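Local coordinates for protein lactose Operon Repressor (PDB 1JYE) that represses transcription of the lactose operon by binding operator DNA, here as a dimeric, C-terminally deleted and substituted variant with increased thermostability and decreased operator affinity, at residues Q227-M232 against M254-E259. The protein carries 1 engineered substitution. Numbering follows the deposited sequence.
Sequences QQTMQM and MRAITE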
ATOM      1  N   GLN A 227      -5.193 -18.932   2.319  1.00 16.53           N
ATOM      2  CA  GLN A 227      -5.527 -19.926   3.337  1.00 18.09           C
ATOM      3  C   GLN A 227      -6.998 -20.326   3.313  1.00 17.65           C
ATOM      4  O   GLN A 227      -7.324 -21.512   3.300  1.00 17.91           O
ATOM      5  CB  GLN A 227      -5.164 -19.400   4.724  1.00 19.32           C
ATOM      6  CG  GLN A 227      -3.690 -19.060   4.885  1.00 26.63           C
ATOM      7  CD  GLN A 227      -3.367 -18.463   6.242  1.00 29.33           C
ATOM      8  OE1 GLN A 227      -4.025 -17.524   6.693  1.00 33.63           O
ATOM      9  NE2 GLN A 227      -2.343 -18.997   6.893  1.00 33.15           N
ATOM     10  N   GLN A 228      -7.885 -19.339   3.309  1.00 17.57           N
ATOM     11  CA  GLN A 228      -9.317 -19.628   3.301  1.00 16.29           C
ATOM     12  C   GLN A 228      -9.748 -20.387   2.056  1.00 17.44           C
ATOM     13  O   GLN A 228     -10.561 -21.318   2.131  1.00 16.42           O
ATOM     14  CB  GLN A 228     -10.120 -18.329   3.424  1.00 15.19           C
ATOM     15  CG  GLN A 228      -9.979 -17.655   4.779  1.00 16.16           C
ATOM     16  CD  GLN A 228     -10.369 -18.578   5.919  1.00 17.77           C
ATOM     17  OE1 GLN A 228     -11.451 -19.163   5.912  1.00 18.78           O
ATOM     18  NE2 GLN A 228      -9.489 -18.709   6.907  1.00 18.64           N
ATOM     19  N   THR A 229      -9.207 -19.998   0.907  1.00 15.57           N
ATOM     20  CA  THR A 229      -9.560 -20.656  -0.342  1.00 16.25           C
ATOM     21  C   THR A 229      -9.012 -22.081  -0.379  1.00 17.84           C
ATOM     22  O   THR A 229      -9.697 -23.001  -0.824  1.00 17.94           O
ATOM     23  CB  THR A 229      -9.049 -19.851  -1.548  1.00 15.90           C
ATOM     24  OG1 THR A 229      -9.602 -18.530  -1.491  1.00 16.85           O
ATOM     25  CG2 THR A 229      -9.474 -20.510  -2.858  1.00 16.20           C
ATOM     26  N   MET A 230      -7.782 -22.269   0.090  1.00 17.87           N
ATOM     27  CA  MET A 230      -7.200 -23.607   0.110  1.00 20.27           C
ATOM     28  C   MET A 230      -8.012 -24.509   1.034  1.00 19.85           C
ATOM     29  O   MET A 230      -8.241 -25.677   0.726  1.00 21.38           O
ATOM     30  CB  MET A 230      -5.746 -23.568   0.590  1.00 22.59           C
ATOM     31  CG  MET A 230      -4.745 -23.116  -0.459  1.00 25.58           C
ATOM     32  SD  MET A 230      -4.765 -24.151  -1.942  1.00 30.18           S
ATOM     33  CE  MET A 230      -4.663 -25.768  -1.234  1.00 28.41           C
ATOM     34  N   GLN A 231      -8.447 -23.965   2.167  1.00 19.82           N
ATOM     35  CA  GLN A 231      -9.229 -24.746   3.124  1.00 21.74           C
ATOM     36  C   GLN A 231     -10.560 -25.163   2.518  1.00 21.37           C
ATOM     37  O   GLN A 231     -11.025 -26.286   2.726  1.00 22.09           O
ATOM     38  CB  GLN A 231      -9.461 -23.942   4.406  1.00 22.89           C
ATOM     39  CG  GLN A 231      -8.179 -23.662   5.182  1.00 27.56           C
ATOM     40  CD  GLN A 231      -8.416 -22.918   6.482  1.00 29.37           C
ATOM     41  OE1 GLN A 231      -7.471 -22.485   7.144  1.00 33.59           O
ATOM     42  NE2 GLN A 231      -9.679 -22.769   6.860  1.00 29.97           N
ATOM     43  N   MET A 232     -11.168 -24.252   1.765  1.00 19.73           N
ATOM     44  CA  MET A 232     -12.441 -24.520   1.106  1.00 20.68           C
ATOM     45  C   MET A 232     -12.265 -25.627   0.071  1.00 21.31           C
ATOM     46  O   MET A 232     -13.027 -26.598   0.039  1.00 20.73           O
ATOM     47  CB  MET A 232     -12.951 -23.253   0.418  1.00 19.89           C
ATOM     48  CG  MET A 232     -14.216 -23.462  -0.399  1.00 20.28           C
ATOM     49  SD  MET A 232     -14.686 -21.982  -1.303  1.00 20.28           S
ATOM     50  CE  MET A 232     -13.446 -21.982  -2.610  1.00 21.60           C
ATOM     51  N   MET A 254      -6.683 -16.521  -5.922  1.00 14.61           N
ATOM     52  CA  MET A 254      -6.223 -16.889  -7.253  1.00 15.02           C
ATOM     53  C   MET A 254      -5.019 -17.822  -7.167  1.00 14.87           C
ATOM     54  O   MET A 254      -4.903 -18.772  -7.943  1.00 16.60           O
ATOM     55  CB  MET A 254      -5.878 -15.629  -8.046  1.00 16.48           C
ATOM     56  CG  MET A 254      -7.107 -14.826  -8.456  1.00 17.54           C
ATOM     57  SD  MET A 254      -6.706 -13.184  -9.078  1.00 19.60           S
ATOM     58  CE  MET A 254      -5.685 -13.612 -10.490  1.00 20.97           C
ATOM     59  N   ARG A 255      -4.124 -17.556  -6.223  1.00 15.53           N
ATOM     60  CA  ARG A 255      -2.961 -18.416  -6.059  1.00 16.01           C
ATOM     61  C   ARG A 255      -3.409 -19.803  -5.595  1.00 16.68           C
ATOM     62  O   ARG A 255      -2.913 -20.816  -6.082  1.00 16.91           O
ATOM     63  CB  ARG A 255      -1.977 -17.837  -5.038  1.00 15.67           C
ATOM     64  CG  ARG A 255      -0.801 -18.772  -4.788  1.00 16.42           C
ATOM     65  CD  ARG A 255       0.123 -18.310  -3.674  1.00 16.60           C
ATOM     66  NE  ARG A 255       0.914 -19.445  -3.200  1.00 18.48           N
ATOM     67  CZ  ARG A 255       1.343 -19.598  -1.952  1.00 18.53           C
ATOM     68  NH1 ARG A 255       1.073 -18.684  -1.031  1.00 19.71           N
ATOM     69  NH2 ARG A 255       2.008 -20.696  -1.615  1.00 21.55           N
ATOM     70  N   ALA A 256      -4.354 -19.844  -4.660  1.00 16.87           N
ATOM     71  CA  ALA A 256      -4.851 -21.120  -4.147  1.00 17.01           C
ATOM     72  C   ALA A 256      -5.474 -21.931  -5.280  1.00 18.01           C
ATOM     73  O   ALA A 256      -5.207 -23.124  -5.427  1.00 19.16           O
ATOM     74  CB  ALA A 256      -5.883 -20.878  -3.045  1.00 16.94           C
ATOM     75  N   ILE A 257      -6.308 -21.273  -6.075  1.00 18.13           N
ATOM     76  CA  ILE A 257      -6.971 -21.914  -7.204  1.00 17.83           C
ATOM     77  C   ILE A 257      -5.938 -22.505  -8.161  1.00 19.84           C
ATOM     78  O   ILE A 257      -6.010 -23.678  -8.535  1.00 18.80           O
ATOM     79  CB  ILE A 257      -7.845 -20.894  -7.967  1.00 18.66           C
ATOM     80  CG1 ILE A 257      -9.014 -20.453  -7.080  1.00 18.47           C
ATOM     81  CG2 ILE A 257      -8.357 -21.500  -9.270  1.00 19.26           C
ATOM     82  CD1 ILE A 257      -9.741 -19.220  -7.584  1.00 17.67           C
ATOM     83  N   THR A 258      -4.966 -21.684  -8.539  1.00 18.63           N
ATOM     84  CA  THR A 258      -3.925 -22.102  -9.468  1.00 20.29           C
ATOM     85  C   THR A 258      -3.075 -23.261  -8.951  1.00 21.10           C
ATOM     86  O   THR A 258      -2.817 -24.217  -9.682  1.00 22.69           O
ATOM     87  CB  THR A 258      -3.004 -20.917  -9.813  1.00 20.16           C
ATOM     88  OG1 THR A 258      -3.793 -19.835 -10.321  1.00 20.93           O
ATOM     89  CG2 THR A 258      -1.983 -21.324 -10.869  1.00 21.66           C
ATOM     90  N   GLU A 259      -2.643 -23.185  -7.697  1.00 22.03           N
ATOM     91  CA  GLU A 259      -1.814 -24.243  -7.136  1.00 23.79           C
ATOM     92  C   GLU A 259      -2.603 -25.527  -6.913  1.00 25.67           C
ATOM     93  O   GLU A 259      -2.019 -26.597  -6.728  1.00 26.58           O
ATOM     94  CB  GLU A 259      -1.159 -23.776  -5.832  1.00 25.16           C
ATOM     95  CG  GLU A 259      -0.346 -22.493  -6.001  1.00 24.38           C
ATOM     96  CD  GLU A 259       0.643 -22.241  -4.877  1.00 25.22           C
ATOM     97  OE1 GLU A 259       0.389 -22.676  -3.735  1.00 22.50           O
ATOM     98  OE2 GLU A 259       1.676 -21.585  -5.139  1.00 24.68           O
TER
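Beside the spot where Met230 and Thr229 close on the methyl of Ala256, the flat guanidinium of Arg255 takes OE2 of Glu259 at its edge, in its own plane. In this periplasmic-binding-protein-like fold, helix 222-234 belongs to the beta-alpha-beta crossover from strand 214-217 to strand 241-244, and helix 247-259 follows that strand. The bond from Arg255 NE to Glu259 OE2 is 3.0 Å long and almost straight, yet it reaches the carboxylate from above, 61° out of that plane; a second bond, from NH2 to OE1, is weak. Phe226, one turn before Met230, adds a cation-pi contact to Arg255. The axes of 227-232 and 254-259 approach to 8.3 Å, with their N-to-C directions 37° apart, a separation consistent with the small Ala256 methyl facing the other helix. Ala256 CB fits between two side chains: Thr229 CG2 touches it at 3.6 Å, and Met230 CG at the same separation. With CG of Met230 anti to the carbonyl carbon, the bend at chi2 lays SD alongside the methyl, 3.6 Å from Ala256 CB; the chi3 bend turns only CE. Trimming Met230 to an alanine removes CG and SD, and would probably leave a gap beside the Ala256 methyl. Thr229 turns OG1 back to Gly225 O of its own helix (chi1 -58°), which sends CG2 across to Ala256 and, more loosely, to Ile257 CG1 at 4.2 Å. Thr229 also touches Met242 of strand 241-244. Helix 247-259 also packs against the second subunit, where Thr258 meets Ile283 of that subunit. Back within its own helix, Thr258 OG1 donates to Met254 O over 2.8 Å, approaching from the face of that carbonyl opposite to Thr258 N.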